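Local coordinates for protein thioredoxin (TrxA-1) (Sulfolobus solfataricus, PDB 3TCO) that probably reduces protein disulfides, as thioredoxins do, through a redox-active pair of cysteines at the start of a helix, at residues N21-W32 with A54-D62; V73-I81 with V88-D96. All coordinates share one frame; numbering follows the deposited sequence.

Contact 1. Residues N21-W32 with A54-D62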
ATOM      1  N   ASN A  21       0.199 -13.821   1.372  1.00 16.68           N
ATOM      2  CA  ASN A  21       0.377 -13.366  -0.006  1.00 16.22           C
ATOM      3  C   ASN A  21       1.853 -12.995  -0.135  1.00 16.68           C
ATOM      4  O   ASN A  21       2.403 -12.334   0.749  1.00 15.70           O
ATOM      5  CB  ASN A  21      -0.509 -12.151  -0.292  1.00 16.06           C
ATOM      6  CG  ASN A  21      -1.976 -12.515  -0.415  1.00 15.31           C
ATOM      7  OD1 ASN A  21      -2.384 -13.129  -1.395  1.00 16.39           O
ATOM      8  ND2 ASN A  21      -2.773 -12.151   0.592  1.00 12.99           N
ATOM      9  N   LYS A  22       2.504 -13.425  -1.216  1.00 15.52           N
ATOM     10  CA  LYS A  22       3.922 -13.121  -1.385  1.00 16.50           C
ATOM     11  C   LYS A  22       4.252 -11.631  -1.362  1.00 15.50           C
ATOM     12  O   LYS A  22       5.150 -11.208  -0.642  1.00 13.55           O
ATOM     13  CB  LYS A  22       4.468 -13.732  -2.681  1.00 19.24           C
ATOM     14  CG  LYS A  22       5.899 -13.288  -2.965  1.00 21.76           C
ATOM     15  CD  LYS A  22       6.474 -13.917  -4.233  1.00 25.70           C
ATOM     16  CE  LYS A  22       7.885 -13.399  -4.472  1.00 28.43           C
ATOM     17  NZ  LYS A  22       8.595 -14.136  -5.551  1.00 31.62           N
ATOM     18  N   LEU A  23       3.544 -10.843  -2.169  1.00 14.69           N
ATOM     19  CA  LEU A  23       3.789  -9.411  -2.222  1.00 13.07           C
ATOM     20  C   LEU A  23       2.532  -8.632  -1.892  1.00 13.21           C
ATOM     21  O   LEU A  23       1.488  -8.787  -2.545  1.00 13.26           O
ATOM     22  CB  LEU A  23       4.300  -8.990  -3.612  1.00 12.97           C
ATOM     23  CG  LEU A  23       4.336  -7.473  -3.877  1.00 12.99           C
ATOM     24  CD1 LEU A  23       5.359  -6.799  -2.946  1.00 12.34           C
ATOM     25  CD2 LEU A  23       4.716  -7.193  -5.333  1.00 13.21           C
ATOM     26  N   VAL A  24       2.641  -7.774  -0.883  1.00 12.63           N
ATOM     27  CA  VAL A  24       1.514  -6.958  -0.465  1.00 12.19           C
ATOM     28  C   VAL A  24       1.975  -5.523  -0.254  1.00 12.40           C
ATOM     29  O   VAL A  24       2.941  -5.272   0.474  1.00 12.78           O
ATOM     30  CB  VAL A  24       0.896  -7.459   0.862  1.00 13.51           C
ATOM     31  CG1 VAL A  24      -0.301  -6.579   1.240  1.00 14.28           C
ATOM     32  CG2 VAL A  24       0.433  -8.923   0.726  1.00 11.09           C
ATOM     33  N   LEU A  25       1.299  -4.591  -0.919  1.00 11.59           N
ATOM     34  CA  LEU A  25       1.609  -3.170  -0.782  1.00 12.56           C
ATOM     35  C   LEU A  25       0.487  -2.550   0.025  1.00 12.20           C
ATOM     36  O   LEU A  25      -0.652  -3.013  -0.022  1.00 11.53           O
ATOM     37  CB  LEU A  25       1.708  -2.481  -2.152  1.00 12.09           C
ATOM     38  CG  LEU A  25       2.872  -2.928  -3.044  1.00 13.40           C
ATOM     39  CD1 LEU A  25       2.446  -4.137  -3.881  1.00 13.35           C
ATOM     40  CD2 LEU A  25       3.273  -1.780  -3.962  1.00 13.78           C
ATOM     41  N   VAL A  26       0.805  -1.498   0.766  1.00 12.42           N
ATOM     42  CA  VAL A  26      -0.202  -0.846   1.589  1.00 13.71           C
ATOM     43  C   VAL A  26      -0.114   0.663   1.445  1.00 14.29           C
ATOM     44  O   VAL A  26       0.827   1.279   1.940  1.00 16.19           O
ATOM     45  CB  VAL A  26      -0.029  -1.204   3.096  1.00 15.30           C
ATOM     46  CG1 VAL A  26      -1.196  -0.618   3.902  1.00 15.37           C
ATOM     47  CG2 VAL A  26       0.042  -2.715   3.283  1.00 13.71           C
ATOM     48  N   ASP A  27      -1.082   1.245   0.746  1.00 13.58           N
ATOM     49  CA  ASP A  27      -1.129   2.692   0.548  1.00 15.04           C
ATOM     50  C   ASP A  27      -1.818   3.283   1.790  1.00 14.86           C
ATOM     51  O   ASP A  27      -3.009   3.089   1.996  1.00 13.92           O
ATOM     52  CB  ASP A  27      -1.914   3.022  -0.736  1.00 14.15           C
ATOM     53  CG  ASP A  27      -2.250   4.513  -0.870  1.00 17.32           C
ATOM     54  OD1 ASP A  27      -1.593   5.359  -0.238  1.00 17.51           O
ATOM     55  OD2 ASP A  27      -3.175   4.833  -1.631  1.00 21.14           O
ATOM     56  N   CYS A  28      -1.034   3.936   2.640  1.00 14.13           N
ATOM     57  CA  CYS A  28      -1.551   4.563   3.855  1.00 14.26           C
ATOM     58  C   CYS A  28      -2.004   5.964   3.429  1.00 15.97           C
ATOM     59  O   CYS A  28      -1.198   6.783   2.972  1.00 15.34           O
ATOM     60  CB  CYS A  28      -0.443   4.607   4.903  1.00 14.20           C
ATOM     61  SG  CYS A  28       0.175   2.929   5.347  1.00 17.60           S
ATOM     62  N   TRP A  29      -3.300   6.233   3.569  1.00 15.37           N
ATOM     63  CA  TRP A  29      -3.866   7.499   3.112  1.00 15.55           C
ATOM     64  C   TRP A  29      -4.948   8.071   4.025  1.00 15.81           C
ATOM     65  O   TRP A  29      -5.282   7.498   5.054  1.00 15.45           O
ATOM     66  CB  TRP A  29      -4.508   7.278   1.747  1.00 14.85           C
ATOM     67  CG  TRP A  29      -5.715   6.372   1.868  1.00 16.57           C
ATOM     68  CD1 TRP A  29      -5.712   5.043   2.182  1.00 17.75           C
ATOM     69  CD2 TRP A  29      -7.095   6.756   1.770  1.00 18.26           C
ATOM     70  NE1 TRP A  29      -7.002   4.576   2.294  1.00 19.36           N
ATOM     71  CE2 TRP A  29      -7.871   5.605   2.046  1.00 19.71           C
ATOM     72  CE3 TRP A  29      -7.750   7.960   1.481  1.00 19.67           C
ATOM     73  CZ2 TRP A  29      -9.272   5.620   2.041  1.00 19.60           C
ATOM     74  CZ3 TRP A  29      -9.146   7.980   1.476  1.00 20.84           C
ATOM     75  CH2 TRP A  29      -9.891   6.812   1.755  1.00 22.64           C
ATOM     76  N   ALA A  30      -5.504   9.198   3.587  1.00 17.27           N
ATOM     77  CA  ALA A  30      -6.588   9.900   4.274  1.00 18.64           C
ATOM     78  C   ALA A  30      -7.210  10.839   3.242  1.00 19.20           C
ATOM     79  O   ALA A  30      -6.505  11.380   2.390  1.00 17.98           O
ATOM     80  CB  ALA A  30      -6.057  10.689   5.468  1.00 19.44           C
ATOM     81  N   GLU A  31      -8.524  11.031   3.309  1.00 19.72           N
ATOM     82  CA  GLU A  31      -9.211  11.887   2.341  1.00 22.12           C
ATOM     83  C   GLU A  31      -8.798  13.369   2.349  1.00 21.06           C
ATOM     84  O   GLU A  31      -8.891  14.050   1.325  1.00 20.74           O
ATOM     85  CB  GLU A  31     -10.729  11.787   2.541  1.00 24.85           C
ATOM     86  CG  GLU A  31     -11.513  12.007   1.257  1.00 31.41           C
ATOM     87  CD  GLU A  31     -13.006  12.133   1.488  1.00 34.48           C
ATOM     88  OE1 GLU A  31     -13.541  11.419   2.366  1.00 36.59           O
ATOM     89  OE2 GLU A  31     -13.651  12.939   0.780  1.00 38.37           O
ATOM     90  N   TRP A  32      -8.335  13.862   3.492  1.00 18.82           N
ATOM     91  CA  TRP A  32      -7.947  15.269   3.614  1.00 18.96           C
ATOM     92  C   TRP A  32      -6.544  15.573   3.102  1.00 19.15           C
ATOM     93  O   TRP A  32      -6.101  16.726   3.122  1.00 16.34           O
ATOM     94  CB  TRP A  32      -8.020  15.697   5.080  1.00 15.59           C
ATOM     95  CG  TRP A  32      -7.382  14.701   6.019  1.00 15.83           C
ATOM     96  CD1 TRP A  32      -8.028  13.806   6.821  1.00 14.93           C
ATOM     97  CD2 TRP A  32      -5.982  14.557   6.306  1.00 17.29           C
ATOM     98  NE1 TRP A  32      -7.126  13.127   7.600  1.00 16.11           N
ATOM     99  CE2 TRP A  32      -5.862  13.564   7.307  1.00 16.87           C
ATOM    100  CE3 TRP A  32      -4.820  15.174   5.820  1.00 15.51           C
ATOM    101  CZ2 TRP A  32      -4.623  13.172   7.836  1.00 18.42           C
ATOM    102  CZ3 TRP A  32      -3.586  14.787   6.346  1.00 18.36           C
ATOM    103  CH2 TRP A  32      -3.500  13.793   7.347  1.00 16.95           C
ATOM    104  N   ALA A  54      -0.286  -9.502  -7.081  1.00 13.55           N
ATOM    105  CA  ALA A  54       0.142  -8.920  -5.808  1.00 11.84           C
ATOM    106  C   ALA A  54      -1.054  -8.185  -5.249  1.00 12.81           C
ATOM    107  O   ALA A  54      -1.922  -7.754  -6.009  1.00 14.63           O
ATOM    108  CB  ALA A  54       1.288  -7.951  -6.004  1.00 10.42           C
ATOM    109  N   VAL A  55      -1.105  -8.047  -3.927  1.00 12.32           N
ATOM    110  CA  VAL A  55      -2.215  -7.365  -3.290  1.00 11.17           C
ATOM    111  C   VAL A  55      -1.873  -5.907  -3.023  1.00 13.38           C
ATOM    112  O   VAL A  55      -0.824  -5.590  -2.448  1.00 11.06           O
ATOM    113  CB  VAL A  55      -2.599  -8.060  -1.966  1.00 13.36           C
ATOM    114  CG1 VAL A  55      -3.738  -7.286  -1.267  1.00 11.90           C
ATOM    115  CG2 VAL A  55      -3.018  -9.506  -2.253  1.00 12.14           C
ATOM    116  N   PHE A  56      -2.745  -5.023  -3.496  1.00 12.92           N
ATOM    117  CA  PHE A  56      -2.561  -3.595  -3.314  1.00 14.30           C
ATOM    118  C   PHE A  56      -3.570  -3.109  -2.279  1.00 12.56           C
ATOM    119  O   PHE A  56      -4.679  -2.690  -2.606  1.00 11.47           O
ATOM    120  CB  PHE A  56      -2.743  -2.848  -4.644  1.00 13.00           C
ATOM    121  CG  PHE A  56      -1.585  -3.036  -5.608  1.00 14.18           C
ATOM    122  CD1 PHE A  56      -1.315  -4.284  -6.156  1.00 12.61           C
ATOM    123  CD2 PHE A  56      -0.763  -1.966  -5.950  1.00 14.71           C
ATOM    124  CE1 PHE A  56      -0.242  -4.469  -7.035  1.00 12.52           C
ATOM    125  CE2 PHE A  56       0.319  -2.140  -6.834  1.00 15.08           C
ATOM    126  CZ  PHE A  56       0.578  -3.390  -7.375  1.00 12.23           C
ATOM    127  N   GLY A  57      -3.153  -3.173  -1.025  1.00 12.38           N
ATOM    128  CA  GLY A  57      -4.014  -2.757   0.059  1.00 12.84           C
ATOM    129  C   GLY A  57      -4.007  -1.256   0.261  1.00 13.99           C
ATOM    130  O   GLY A  57      -3.129  -0.548  -0.233  1.00 13.09           O
ATOM    131  N   ARG A  58      -5.012  -0.789   0.994  1.00 13.77           N
ATOM    132  CA  ARG A  58      -5.155   0.617   1.322  1.00 15.65           C
ATOM    133  C   ARG A  58      -5.514   0.651   2.790  1.00 15.19           C
ATOM    134  O   ARG A  58      -6.409  -0.074   3.238  1.00 15.59           O
ATOM    135  CB  ARG A  58      -6.277   1.272   0.501  1.00 16.97           C
ATOM    136  CG  ARG A  58      -5.983   1.327  -0.991  1.00 20.72           C
ATOM    137  CD  ARG A  58      -6.975   2.203  -1.745  1.00 24.77           C
ATOM    138  NE  ARG A  58      -8.333   1.672  -1.757  1.00 27.16           N
ATOM    139  CZ  ARG A  58      -9.339   2.190  -1.055  1.00 28.73           C
ATOM    140  NH1 ARG A  58      -9.135   3.248  -0.280  1.00 26.35           N
ATOM    141  NH2 ARG A  58     -10.556   1.668  -1.154  1.00 28.82           N
ATOM    142  N   LEU A  59      -4.785   1.460   3.543  1.00 14.83           N
ATOM    143  CA  LEU A  59      -5.044   1.592   4.968  1.00 14.70           C
ATOM    144  C   LEU A  59      -5.345   3.065   5.238  1.00 14.12           C
ATOM    145  O   LEU A  59      -4.476   3.922   5.076  1.00 14.74           O
ATOM    146  CB  LEU A  59      -3.817   1.167   5.776  1.00 14.17           C
ATOM    147  CG  LEU A  59      -3.928   1.123   7.308  1.00 15.56           C
ATOM    148  CD1 LEU A  59      -4.415  -0.251   7.796  1.00 16.13           C
ATOM    149  CD2 LEU A  59      -2.548   1.417   7.886  1.00 14.72           C
ATOM    150  N   ASN A  60      -6.583   3.367   5.594  1.00 14.39           N
ATOM    151  CA  ASN A  60      -6.907   4.747   5.914  1.00 15.52           C
ATOM    152  C   ASN A  60      -6.338   4.955   7.317  1.00 15.43           C
ATOM    153  O   ASN A  60      -6.730   4.270   8.265  1.00 14.98           O
ATOM    154  CB  ASN A  60      -8.408   4.971   5.896  1.00 17.69           C
ATOM    155  CG  ASN A  60      -8.769   6.391   6.235  1.00 17.43           C
ATOM    156  OD1 ASN A  60      -8.489   6.853   7.339  1.00 18.92           O
ATOM    157  ND2 ASN A  60      -9.381   7.096   5.285  1.00 16.09           N
ATOM    158  N   VAL A  61      -5.391   5.877   7.444  1.00 16.31           N
ATOM    159  CA  VAL A  61      -4.745   6.097   8.729  1.00 17.57           C
ATOM    160  C   VAL A  61      -5.640   6.600   9.852  1.00 17.67           C
ATOM    161  O   VAL A  61      -5.384   6.288  11.002  1.00 17.97           O
ATOM    162  CB  VAL A  61      -3.502   7.035   8.613  1.00 16.33           C
ATOM    163  CG1 VAL A  61      -2.447   6.396   7.696  1.00 15.67           C
ATOM    164  CG2 VAL A  61      -3.901   8.402   8.095  1.00 15.44           C
ATOM    165  N   ASP A  62      -6.692   7.354   9.546  1.00 18.38           N
ATOM    166  CA  ASP A  62      -7.547   7.833  10.637  1.00 19.67           C
ATOM    167  C   ASP A  62      -8.401   6.735  11.255  1.00 19.94           C
ATOM    168  O   ASP A  62      -8.829   6.862  12.401  1.00 19.89           O
ATOM    169  CB  ASP A  62      -8.432   8.992  10.184  1.00 20.92           C
ATOM    170  CG  ASP A  62      -7.631  10.225   9.870  1.00 21.04           C
ATOM    171  OD1 ASP A  62      -6.559  10.393  10.493  1.00 21.49           O
ATOM    172  OD2 ASP A  62      -8.072  11.022   9.011  1.00 25.87           O
TER
HETATM  173  O   HOH W   1      -8.677   2.090   3.039  1.00 17.37           O
HETATM  174  O   HOH W   2     -10.203   9.788   5.205  1.00 19.39           O
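Trp-29 and Asn-60 meet at the C-terminal end of two nearly parallel strands, 23-29 and 55-60, whose axes approach to 4.3 Å. The indole of Trp-29 is swung between its own backbone N and carbonyl carbon (chi1 67°), which lays it over the neighbouring strand. From CB outward, CD1 lies 3.3 Å from Leu-59 O, and NE1 donates to a water 3.1 Å away that also binds Arg-58 O weakly. Farther out, CZ2 has Arg-58 NH1 at 3.3 Å, obliquely placed, and Asn-60 ND2 touches one face, its amide plane turned 74° from the ring. That ND2 donates to a second water at 2.8 Å, which also accepts from Glu-31 N and so ties Asn-60 to the loop after strand 23-29. Arg-58 NE is held by Thr-6. The backbone ladder runs from Val-55 N to Leu-23 O through to Val-61 N bonded to Trp-29 O. Past its end, Trp-32 NE1 gives Asp-62 OD2 a 2.7 Å bond (161°) on the syn lone pair, in the indole plane. On the face shared with Trp-29, Leu-25 CD1 sits 4.0 Å above the Phe-56 ring centre, and Tyr-43 packs on both residues. The parallel pairing, with helix 34-49 between the strands in sequence, is the beta-alpha-beta unit of the thioredoxin fold.

Contact 2. Residues V73-I81 with V88-D96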
ATOM      1  N   VAL A  73       4.132   5.410  10.572  1.00 27.60           N
ATOM      2  CA  VAL A  73       3.679   6.209   9.449  1.00 27.85           C
ATOM      3  C   VAL A  73       3.380   7.616   9.972  1.00 29.05           C
ATOM      4  O   VAL A  73       2.283   7.893  10.466  1.00 29.14           O
ATOM      5  CB  VAL A  73       2.418   5.599   8.822  1.00 26.16           C
ATOM      6  CG1 VAL A  73       1.902   6.492   7.706  1.00 24.19           C
ATOM      7  CG2 VAL A  73       2.744   4.197   8.295  1.00 24.32           C
ATOM      8  N   LEU A  74       4.368   8.498   9.861  1.00 30.46           N
ATOM      9  CA  LEU A  74       4.226   9.875  10.339  1.00 31.30           C
ATOM     10  C   LEU A  74       3.769  10.842   9.254  1.00 30.63           C
ATOM     11  O   LEU A  74       3.186  11.891   9.547  1.00 30.83           O
ATOM     12  CB  LEU A  74       5.551  10.362  10.925  1.00 34.36           C
ATOM     13  CG  LEU A  74       6.069   9.568  12.129  1.00 37.53           C
ATOM     14  CD1 LEU A  74       7.386  10.168  12.608  1.00 38.80           C
ATOM     15  CD2 LEU A  74       5.030   9.590  13.252  1.00 39.20           C
ATOM     16  N   ASN A  75       4.047  10.490   8.003  1.00 27.79           N
ATOM     17  CA  ASN A  75       3.660  11.319   6.866  1.00 26.35           C
ATOM     18  C   ASN A  75       2.908  10.468   5.847  1.00 24.32           C
ATOM     19  O   ASN A  75       3.162   9.272   5.712  1.00 23.75           O
ATOM     20  CB  ASN A  75       4.900  11.914   6.194  1.00 28.41           C
ATOM     21  CG  ASN A  75       5.579  12.976   7.039  1.00 29.80           C
ATOM     22  OD1 ASN A  75       5.196  14.147   7.012  1.00 31.92           O
ATOM     23  ND2 ASN A  75       6.581  12.568   7.804  1.00 30.21           N
ATOM     24  N   ILE A  76       1.967  11.076   5.143  1.00 21.84           N
ATOM     25  CA  ILE A  76       1.239  10.348   4.119  1.00 19.90           C
ATOM     26  C   ILE A  76       1.234  11.202   2.857  1.00 19.79           C
ATOM     27  O   ILE A  76       1.316  12.430   2.925  1.00 19.12           O
ATOM     28  CB  ILE A  76      -0.226  10.005   4.541  1.00 19.74           C
ATOM     29  CG1 ILE A  76      -0.978  11.268   4.977  1.00 18.64           C
ATOM     30  CG2 ILE A  76      -0.219   8.956   5.667  1.00 18.94           C
ATOM     31  CD1 ILE A  76      -2.462  11.041   5.165  1.00 15.76           C
ATOM     32  N   PRO A  77       1.118  10.558   1.689  1.00 18.82           N
ATOM     33  CA  PRO A  77       0.996   9.098   1.653  1.00 17.85           C
ATOM     34  C   PRO A  77       2.285   8.347   1.941  1.00 17.94           C
ATOM     35  O   PRO A  77       3.378   8.892   1.804  1.00 19.40           O
ATOM     36  CB  PRO A  77       0.483   8.828   0.246  1.00 18.41           C
ATOM     37  CG  PRO A  77       1.075   9.954  -0.567  1.00 17.41           C
ATOM     38  CD  PRO A  77       0.932  11.152   0.351  1.00 17.80           C
ATOM     39  N   THR A  78       2.136   7.103   2.383  1.00 16.92           N
ATOM     40  CA  THR A  78       3.260   6.209   2.633  1.00 16.35           C
ATOM     41  C   THR A  78       2.828   4.862   2.080  1.00 15.97           C
ATOM     42  O   THR A  78       1.701   4.425   2.312  1.00 16.65           O
ATOM     43  CB  THR A  78       3.568   6.013   4.129  1.00 17.12           C
ATOM     44  OG1 THR A  78       4.192   7.195   4.650  1.00 17.26           O
ATOM     45  CG2 THR A  78       4.503   4.822   4.312  1.00 14.70           C
ATOM     46  N   THR A  79       3.717   4.207   1.347  1.00 16.20           N
ATOM     47  CA  THR A  79       3.394   2.907   0.787  1.00 14.50           C
ATOM     48  C   THR A  79       4.321   1.863   1.395  1.00 14.18           C
ATOM     49  O   THR A  79       5.518   1.822   1.087  1.00 15.59           O
ATOM     50  CB  THR A  79       3.566   2.910  -0.749  1.00 15.53           C
ATOM     51  OG1 THR A  79       2.748   3.939  -1.325  1.00 14.04           O
ATOM     52  CG2 THR A  79       3.133   1.589  -1.323  1.00 15.55           C
ATOM     53  N   LEU A  80       3.767   1.038   2.277  1.00 12.26           N
ATOM     54  CA  LEU A  80       4.525  -0.029   2.917  1.00 12.67           C
ATOM     55  C   LEU A  80       4.611  -1.163   1.910  1.00 13.69           C
ATOM     56  O   LEU A  80       3.656  -1.391   1.155  1.00 11.87           O
ATOM     57  CB  LEU A  80       3.783  -0.542   4.151  1.00 12.82           C
ATOM     58  CG  LEU A  80       3.390   0.513   5.195  1.00 12.85           C
ATOM     59  CD1 LEU A  80       2.536  -0.147   6.292  1.00 14.61           C
ATOM     60  CD2 LEU A  80       4.656   1.141   5.765  1.00 13.90           C
ATOM     61  N   ILE A  81       5.741  -1.859   1.888  1.00 12.82           N
ATOM     62  CA  ILE A  81       5.889  -2.994   0.989  1.00 13.89           C
ATOM     63  C   ILE A  81       6.303  -4.234   1.782  1.00 13.25           C
ATOM     64  O   ILE A  81       7.325  -4.241   2.479  1.00 12.49           O
ATOM     65  CB  ILE A  81       6.912  -2.714  -0.125  1.00 15.33           C
ATOM     66  CG1 ILE A  81       6.458  -1.466  -0.912  1.00 17.04           C
ATOM     67  CG2 ILE A  81       7.021  -3.950  -1.050  1.00 12.93           C
ATOM     68  CD1 ILE A  81       7.350  -1.076  -2.031  1.00 23.24           C
ATOM     69  N   VAL A  88       9.780  -4.904   3.562  1.00 13.51           N
ATOM     70  CA  VAL A  88      11.024  -4.760   2.814  1.00 13.80           C
ATOM     71  C   VAL A  88      11.272  -3.309   2.392  1.00 12.03           C
ATOM     72  O   VAL A  88      12.350  -2.969   1.938  1.00 13.04           O
ATOM     73  CB  VAL A  88      11.021  -5.671   1.566  1.00 12.93           C
ATOM     74  CG1 VAL A  88      10.766  -7.102   2.002  1.00 13.54           C
ATOM     75  CG2 VAL A  88       9.951  -5.215   0.560  1.00 14.36           C
ATOM     76  N   ASP A  89      10.266  -2.460   2.531  1.00 13.55           N
ATOM     77  CA  ASP A  89      10.435  -1.046   2.194  1.00 14.82           C
ATOM     78  C   ASP A  89       9.228  -0.262   2.660  1.00 14.33           C
ATOM     79  O   ASP A  89       8.184  -0.831   2.979  1.00 13.95           O
ATOM     80  CB  ASP A  89      10.599  -0.844   0.678  1.00 15.50           C
ATOM     81  CG  ASP A  89      11.429   0.400   0.327  1.00 18.99           C
ATOM     82  OD1 ASP A  89      11.558   1.332   1.157  1.00 17.19           O
ATOM     83  OD2 ASP A  89      11.946   0.445  -0.807  1.00 19.67           O
ATOM     84  N   SER A  90       9.396   1.052   2.707  1.00 14.89           N
ATOM     85  CA  SER A  90       8.338   1.977   3.085  1.00 17.53           C
ATOM     86  C   SER A  90       8.659   3.212   2.260  1.00 18.79           C
ATOM     87  O   SER A  90       9.705   3.831   2.464  1.00 18.85           O
ATOM     88  CB  SER A  90       8.404   2.303   4.581  1.00 20.06           C
ATOM     89  OG  SER A  90       7.391   3.238   4.940  1.00 19.73           O
ATOM     90  N   LEU A  91       7.782   3.543   1.314  1.00 18.64           N
ATOM     91  CA  LEU A  91       7.979   4.684   0.425  1.00 20.09           C
ATOM     92  C   LEU A  91       7.103   5.855   0.853  1.00 20.76           C
ATOM     93  O   LEU A  91       5.875   5.760   0.837  1.00 19.75           O
ATOM     94  CB  LEU A  91       7.639   4.277  -1.006  1.00 22.27           C
ATOM     95  CG  LEU A  91       8.319   2.981  -1.455  1.00 24.35           C
ATOM     96  CD1 LEU A  91       7.777   2.545  -2.804  1.00 25.06           C
ATOM     97  CD2 LEU A  91       9.821   3.205  -1.527  1.00 26.60           C
ATOM     98  N   VAL A  92       7.747   6.961   1.224  1.00 21.83           N
ATOM     99  CA  VAL A  92       7.041   8.153   1.686  1.00 23.42           C
ATOM    100  C   VAL A  92       6.790   9.154   0.562  1.00 23.51           C
ATOM    101  O   VAL A  92       7.705   9.505  -0.173  1.00 24.06           O
ATOM    102  CB  VAL A  92       7.836   8.842   2.827  1.00 24.80           C
ATOM    103  CG1 VAL A  92       7.091  10.082   3.321  1.00 25.42           C
ATOM    104  CG2 VAL A  92       8.053   7.851   3.981  1.00 25.37           C
ATOM    105  N   GLY A  93       5.544   9.614   0.441  1.00 22.04           N
ATOM    106  CA  GLY A  93       5.191  10.565  -0.603  1.00 21.17           C
ATOM    107  C   GLY A  93       4.612   9.828  -1.794  1.00 21.77           C
ATOM    108  O   GLY A  93       4.752   8.609  -1.890  1.00 21.18           O
ATOM    109  N   ALA A  94       3.955  10.544  -2.701  1.00 22.52           N
ATOM    110  CA  ALA A  94       3.380   9.906  -3.882  1.00 23.49           C
ATOM    111  C   ALA A  94       4.506   9.250  -4.700  1.00 24.49           C
ATOM    112  O   ALA A  94       5.421   9.936  -5.158  1.00 26.71           O
ATOM    113  CB  ALA A  94       2.644  10.947  -4.725  1.00 24.55           C
ATOM    114  N   VAL A  95       4.449   7.932  -4.889  1.00 23.38           N
ATOM    115  CA  VAL A  95       5.504   7.255  -5.642  1.00 22.02           C
ATOM    116  C   VAL A  95       5.319   7.387  -7.156  1.00 21.24           C
ATOM    117  O   VAL A  95       4.226   7.170  -7.682  1.00 20.44           O
ATOM    118  CB  VAL A  95       5.594   5.744  -5.289  1.00 23.56           C
ATOM    119  CG1 VAL A  95       4.394   5.012  -5.810  1.00 26.90           C
ATOM    120  CG2 VAL A  95       6.829   5.140  -5.889  1.00 23.59           C
ATOM    121  N   ASP A  96       6.396   7.749  -7.849  1.00 18.73           N
ATOM    122  CA  ASP A  96       6.355   7.892  -9.300  1.00 18.93           C
ATOM    123  C   ASP A  96       5.870   6.561  -9.866  1.00 15.68           C
ATOM    124  O   ASP A  96       6.238   5.506  -9.361  1.00 15.06           O
ATOM    125  CB  ASP A  96       7.755   8.187  -9.856  1.00 19.40           C
ATOM    126  CG  ASP A  96       8.278   9.538  -9.449  1.00 23.64           C
ATOM    127  OD1 ASP A  96       7.540  10.294  -8.776  1.00 24.76           O
ATOM    128  OD2 ASP A  96       9.438   9.842  -9.806  1.00 24.37           O
TER
HETATM  129  O   HOH W   3       3.521   6.515  -0.769  1.00 19.41           O
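An antiparallel hairpin pairing joins 73-81 to 88-96 at the edge of the sheet, where strand 86-92 is outermost; the two strand axes run at 171°. Thr-79 and Leu-91 are a hydrogen-bonded pair: Thr-79 N reaches Leu-91 O at 2.7 Å and Leu-91 N returns to Thr-79 O at 2.9 Å. A classic beta bulge interrupts the register where Val-88 and Asp-89 both face Ile-81. Ile-81 O takes a 2.8 Å bond from Val-88 N and a long, weak one from Asp-89 N. Beside it, Ile-81 CG2 meets Val-88 CG2 at 3.6 Å, the side chains crossing at about a right angle. Ile-81 sends its other branch along an extended chain (chi2 180°), bringing CD1 to 3.7 Å from Leu-91 CD1, while helix 97-107 packs on Ile-81 through Thr-103 and Tyr-107. At the opposite end, Pro-77, which follows a cis peptide and touches Cys-33 and Cys-36, accepts from Gly-93 N through its carbonyl O at 2.7 Å, fastening the cis-proline to the end of the edge strand. One water bridges the Thr-79 hydroxyl, itself also bonded to Tyr-39 OH, to the carbonyls of Leu-91 and Gly-93, so the pairing next to the disulfide is held mainly by polar main-chain groups.

From the N terminus, strand 23-29 leads into helix 34-49, whose start carries the CxxC disulfide, and contact 1 closes that crossover when strand 55-60 returns parallel to it. Only afterwards does the chain pass through helix 65-70 to reach contact 2, which closes a hairpin whose strands, 78-83 and 86-92, are separated by two residues. The two contacts are thus in series, neither nested nor crossed. In space they meet because strands 23-29 and 78-83 are sheet neighbours: Cys-28 N lies 2.8 Å from Thr-78 O, and Val-26 N 2.9 Å from Leu-80 O, both probable hydrogen bonds. Ala-30 CB also packs on Ile-76 CD1, tying the loops near the disulfide together. The parallel crossover and C-terminal hairpin so share one mixed sheet.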